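Local coordinates for cytoplasmic protein (PDB 7LPO) that probably hydrolyses steryl beta-glucosides, as a fungal sterylglucosidase of glycosyl hydrolase family 5, at residues A[120-125]-A[248-253]; A[127-132]-A[255-260]. All coordinates share one frame; numbering follows the deposited sequence.

Interaction 1: A[120-125]-A[248-253]; sequences YMDYII and AKRIAE
Arg-250 and Asp-122 form a side-on salt bridge between helix 118-133 and helix 232-254, one nitrogen to each oxygen. Arg-250 NE donates to Asp-122 OD1 at 2.8 Å, and the second bond, Arg-250 NH2 to Asp-122 OD2, is equally short at 2.8 Å. Both oxygens are approached on their syn sides, yet the pairing is not flat: the carboxylate and guanidinium planes lie 32° apart. Two bonds to two atoms restrict rotation of the guanidinium about its chain. Arg-250 reaches this position because CG stands opposite the backbone N (chi1 -171°) and the chain then bends at chi2, which turns the NE edge to the carboxylate.

The two helices run 10.0 Å apart at closest approach of the short axes and cross at -55°. Both belong to the TIM-barrel fold expected of this family: helix 118-133 packs on strand 98-104 through Ile-124, which touches Tyr-101 and Phe-103, and helix 232-254 leads through a turn to strand 263-267.

Apolar contact lies beneath the ion pair. Ile-125 CD1 presses on the aliphatic part of Arg-250, 3.6 Å from its CG, while Met-121 SD meets Arg-250 CB at 3.9 Å, each of these side chains crossing the arginine at about a right angle. Deeper, Ile-125 CG1 and Ile-251 CG1 pack at 3.7 Å, the two isoleucines sliding past one another in opposite directions.

Interaction 2: A[127-132]-A[255-260]; sequences VLRKCK and AGDLLD
Asp-257 takes two cations from one helix face: Arg-129 and Lys-132, three residues apart on helix 118-133, converge on its carboxylate in a small salt-bridge network. Arg-129 NH1 bonds to Asp-257 OD1 over 3.2 Å, using the syn lone pair, although the N-H...O angle of 139° is well bent. The two flat groups are nearly coplanar, 14° apart, with the carboxylate at the edge of the guanidinium. Lys-132 NZ supplies a second, weak bond to Asp-257 OD2 at 3.3 Å, its chain extended all the way to the amine. The CB of Asp-257 already points to the helix, and with CG between the backbone N and the carbonyl carbon (chi1 54°) the carboxylate comes within reach of both cations.

The partner segment is the turn that leaves helix 232-254 and leads into strand 263-267, the next strand of the probable TIM barrel. Ala-255 is the first residue to depart from helical angles, and residues 256-258 then make a short 3-10 turn. Arg-129 also bridges this helix end, its NH2 donating to the carbonyl O of Glu-254, and the same NH2 lies 3.4 Å from Ala-255 CB.

Leu-258 provides the apolar part of the contact. Its CD1 packs on the Leu-128 side chain, 3.7 Å from Leu-128 CB, whereas CD2 sits over the backbone at Leu-128 and Arg-129, 3.9 Å from Arg-129 CA, and against the Lys-132 chain, 4.0 Å from Lys-132 CD. On the inner side, Leu-128 continues onto Val-138 and Met-140 of strand 137-143.

In the fold
Both contacts use successive turns of helix 118-133, against helix 232-254 in interaction 1 and against the turn that follows it in interaction 2; their centres lie 9 Å apart. Each pairs acidic and basic side chains toward the outside with aliphatic packing within, but the polarity is reversed: the helix 118-133 residue is the acid in interaction 1 and the base in interaction 2. Interaction 1 is the more buried, one arginine gripping both carboxylate oxygens; interaction 2 is only partly buried, and two separate cations share its acid on longer bonds, one of them weak. The apolar layers merge, as Ile-125 CG2 touches Ala-255 CB at 3.7 Å and Ile-251 CD1 touches Leu-128 CD1 at 3.8 Å.

Interaction 1: A[120-125]-A[248-253]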
# COMPACT_ATOMS: atom_id res chain seq x y z
N TYR A 120 -15.98 12.68 10.09
CA TYR A 120 -15.37 11.81 9.09
C TYR A 120 -15.33 10.38 9.59
O TYR A 120 -15.52 9.43 8.81
CB TYR A 120 -13.97 12.30 8.73
CG TYR A 120 -13.42 11.55 7.54
CD1 TYR A 120 -14.04 11.64 6.31
CD2 TYR A 120 -12.31 10.72 7.66
CE1 TYR A 120 -13.56 10.94 5.21
CE2 TYR A 120 -11.81 10.03 6.57
CZ TYR A 120 -12.44 10.14 5.35
OH TYR A 120 -11.97 9.46 4.25
N MET A 121 -15.07 10.19 10.88
CA MET A 121 -15.16 8.89 11.50
C MET A 121 -16.52 8.20 11.22
O MET A 121 -16.56 7.05 10.86
CB MET A 121 -15.01 9.01 13.00
CG MET A 121 -13.68 9.49 13.48
SD MET A 121 -13.29 8.95 15.12
CE MET A 121 -11.67 9.48 15.38
N ASP A 122 -17.59 8.98 11.39
CA ASP A 122 -18.93 8.42 11.16
C ASP A 122 -19.18 8.19 9.68
O ASP A 122 -19.92 7.27 9.31
CB ASP A 122 -19.97 9.39 11.73
CG ASP A 122 -19.94 9.46 13.26
OD1 ASP A 122 -19.41 8.54 13.90
OD2 ASP A 122 -20.46 10.43 13.83
N TYR A 123 -18.57 9.01 8.81
CA TYR A 123 -18.65 8.74 7.38
C TYR A 123 -18.00 7.39 7.06
O TYR A 123 -18.57 6.58 6.32
CB TYR A 123 -17.98 9.85 6.58
CG TYR A 123 -17.64 9.39 5.18
CD1 TYR A 123 -18.61 9.39 4.18
CD2 TYR A 123 -16.37 8.92 4.86
CE1 TYR A 123 -18.31 8.96 2.90
CE2 TYR A 123 -16.07 8.48 3.58
CZ TYR A 123 -17.04 8.50 2.61
OH TYR A 123 -16.76 8.07 1.33
N ILE A 124 -16.80 7.14 7.60
CA ILE A 124 -16.13 5.87 7.37
C ILE A 124 -17.01 4.71 7.83
O ILE A 124 -17.12 3.69 7.15
CB ILE A 124 -14.76 5.83 8.08
CG1 ILE A 124 -13.75 6.73 7.37
CG2 ILE A 124 -14.24 4.41 8.12
CD1 ILE A 124 -12.49 7.00 8.18
N ILE A 125 -17.64 4.86 8.99
CA ILE A 125 -18.52 3.81 9.50
C ILE A 125 -19.66 3.54 8.54
O ILE A 125 -20.02 2.39 8.28
CB ILE A 125 -19.03 4.19 10.91
CG1 ILE A 125 -17.94 3.89 11.94
CG2 ILE A 125 -20.33 3.47 11.22
CD1 ILE A 125 -18.15 4.58 13.27
N ALA A 248 -10.85 3.34 15.74
CA ALA A 248 -11.17 1.99 16.19
C ALA A 248 -12.20 2.01 17.31
O ALA A 248 -13.19 1.28 17.28
CB ALA A 248 -9.91 1.27 16.65
N LYS A 249 -11.96 2.84 18.33
CA LYS A 249 -12.93 3.00 19.41
C LYS A 249 -14.30 3.40 18.87
O LYS A 249 -15.33 2.88 19.31
CB LYS A 249 -12.42 4.05 20.39
CG LYS A 249 -13.39 4.38 21.51
CD LYS A 249 -12.64 4.91 22.73
CE LYS A 249 -13.02 6.34 23.03
NZ LYS A 249 -14.43 6.41 23.48
N ARG A 250 -14.33 4.34 17.92
CA ARG A 250 -15.60 4.79 17.37
C ARG A 250 -16.35 3.64 16.71
O ARG A 250 -17.56 3.47 16.92
CB ARG A 250 -15.37 5.91 16.35
CG ARG A 250 -16.63 6.59 15.89
CD ARG A 250 -16.97 7.72 16.82
NE ARG A 250 -18.07 8.55 16.34
CZ ARG A 250 -18.50 9.64 16.97
NH1 ARG A 250 -17.90 10.03 18.09
NH2 ARG A 250 -19.51 10.35 16.48
N ILE A 251 -15.65 2.84 15.90
CA ILE A 251 -16.28 1.69 15.27
C ILE A 251 -16.76 0.71 16.34
O ILE A 251 -17.86 0.16 16.24
CB ILE A 251 -15.30 1.00 14.30
CG1 ILE A 251 -15.02 1.88 13.09
CG2 ILE A 251 -15.83 -0.34 13.87
CD1 ILE A 251 -13.78 1.43 12.31
N ALA A 252 -15.94 0.48 17.36
CA ALA A 252 -16.29 -0.50 18.38
C ALA A 252 -17.52 -0.06 19.18
O ALA A 252 -18.33 -0.90 19.59
CB ALA A 252 -15.10 -0.74 19.31
N GLU A 253 -17.67 1.24 19.42
CA GLU A 253 -18.74 1.72 20.28
C GLU A 253 -20.01 2.06 19.52
O GLU A 253 -21.10 1.89 20.07
CB GLU A 253 -18.29 2.95 21.07
CG GLU A 253 -17.20 2.67 22.07
CD GLU A 253 -16.77 3.90 22.82
OE1 GLU A 253 -17.19 5.01 22.46
OE2 GLU A 253 -15.99 3.74 23.78

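Interaction 2: A[127-132]-A[255-260]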
# COMPACT_ATOMS: atom_id res chain seq x y z
N VAL A 127 -19.62 4.06 5.29
CA VAL A 127 -19.03 3.34 4.17
C VAL A 127 -18.82 1.87 4.53
O VAL A 127 -19.15 0.97 3.76
CB VAL A 127 -17.71 3.99 3.72
CG1 VAL A 127 -17.02 3.14 2.66
CG2 VAL A 127 -17.97 5.40 3.22
N LEU A 128 -18.29 1.62 5.73
CA LEU A 128 -18.07 0.23 6.14
C LEU A 128 -19.39 -0.54 6.20
O LEU A 128 -19.43 -1.72 5.86
CB LEU A 128 -17.37 0.20 7.50
CG LEU A 128 -15.95 0.76 7.47
CD1 LEU A 128 -15.35 0.80 8.87
CD2 LEU A 128 -15.07 -0.05 6.50
N ARG A 129 -20.47 0.12 6.60
CA ARG A 129 -21.76 -0.57 6.66
C ARG A 129 -22.20 -1.04 5.28
O ARG A 129 -22.71 -2.16 5.13
CB ARG A 129 -22.82 0.34 7.28
CG ARG A 129 -22.72 0.45 8.79
CD ARG A 129 -24.07 0.75 9.41
NE ARG A 129 -23.95 1.58 10.60
CZ ARG A 129 -23.71 1.11 11.82
NH1 ARG A 129 -23.57 -0.20 12.02
NH2 ARG A 129 -23.62 1.95 12.85
N LYS A 130 -22.03 -0.20 4.26
CA LYS A 130 -22.38 -0.61 2.90
C LYS A 130 -21.47 -1.73 2.41
O LYS A 130 -21.93 -2.66 1.73
CB LYS A 130 -22.31 0.58 1.95
CG LYS A 130 -23.52 1.49 2.04
CD LYS A 130 -23.58 2.47 0.87
CE LYS A 130 -25.00 2.96 0.64
NZ LYS A 130 -25.94 1.85 0.31
N CYS A 131 -20.17 -1.67 2.73
CA CYS A 131 -19.29 -2.79 2.39
C CYS A 131 -19.82 -4.09 3.00
O CYS A 131 -19.79 -5.14 2.35
CB CYS A 131 -17.87 -2.52 2.87
SG CYS A 131 -17.12 -1.06 2.10
N LYS A 132 -20.31 -4.03 4.23
CA LYS A 132 -20.83 -5.23 4.88
C LYS A 132 -22.09 -5.73 4.18
O LYS A 132 -22.26 -6.93 3.98
CB LYS A 132 -21.11 -4.94 6.35
CG LYS A 132 -21.57 -6.14 7.16
CD LYS A 132 -21.95 -5.71 8.57
CE LYS A 132 -22.59 -6.86 9.34
NZ LYS A 132 -23.53 -6.33 10.37
N ALA A 255 -20.64 1.05 16.07
CA ALA A 255 -20.98 0.10 15.02
C ALA A 255 -20.26 -1.22 15.30
O ALA A 255 -19.53 -1.75 14.47
CB ALA A 255 -20.62 0.66 13.65
N GLY A 256 -20.46 -1.77 16.49
CA GLY A 256 -19.73 -2.97 16.89
C GLY A 256 -20.01 -4.17 16.02
O GLY A 256 -19.19 -5.10 15.97
N ASP A 257 -21.15 -4.18 15.33
CA ASP A 257 -21.54 -5.25 14.43
C ASP A 257 -20.62 -5.38 13.23
O ASP A 257 -20.61 -6.42 12.58
CB ASP A 257 -22.94 -5.00 13.92
CG ASP A 257 -23.08 -3.60 13.29
OD1 ASP A 257 -23.28 -2.61 14.05
OD2 ASP A 257 -22.99 -3.49 12.05
N LEU A 258 -19.82 -4.35 12.95
CA LEU A 258 -18.88 -4.42 11.83
C LEU A 258 -17.68 -5.28 12.18
O LEU A 258 -17.04 -5.84 11.28
CB LEU A 258 -18.41 -3.02 11.46
CG LEU A 258 -19.43 -2.00 10.96
CD1 LEU A 258 -18.77 -0.63 10.86
CD2 LEU A 258 -19.99 -2.42 9.63
N LEU A 259 -17.35 -5.39 13.46
CA LEU A 259 -16.09 -6.02 13.83
C LEU A 259 -16.14 -7.52 13.55
O LEU A 259 -17.14 -8.18 13.82
CB LEU A 259 -15.80 -5.77 15.30
CG LEU A 259 -15.51 -4.33 15.71
CD1 LEU A 259 -15.16 -4.30 17.20
CD2 LEU A 259 -14.40 -3.71 14.91
N ASP A 260 -15.06 -8.02 12.94
CA ASP A 260 -14.84 -9.45 12.72
C ASP A 260 -15.69 -10.03 11.59
O ASP A 260 -15.19 -10.81 10.78
CB ASP A 260 -15.06 -10.22 14.02
CG ASP A 260 -14.17 -9.72 15.15
OD1 ASP A 260 -12.98 -9.43 14.86
OD2 ASP A 260 -14.65 -9.59 16.30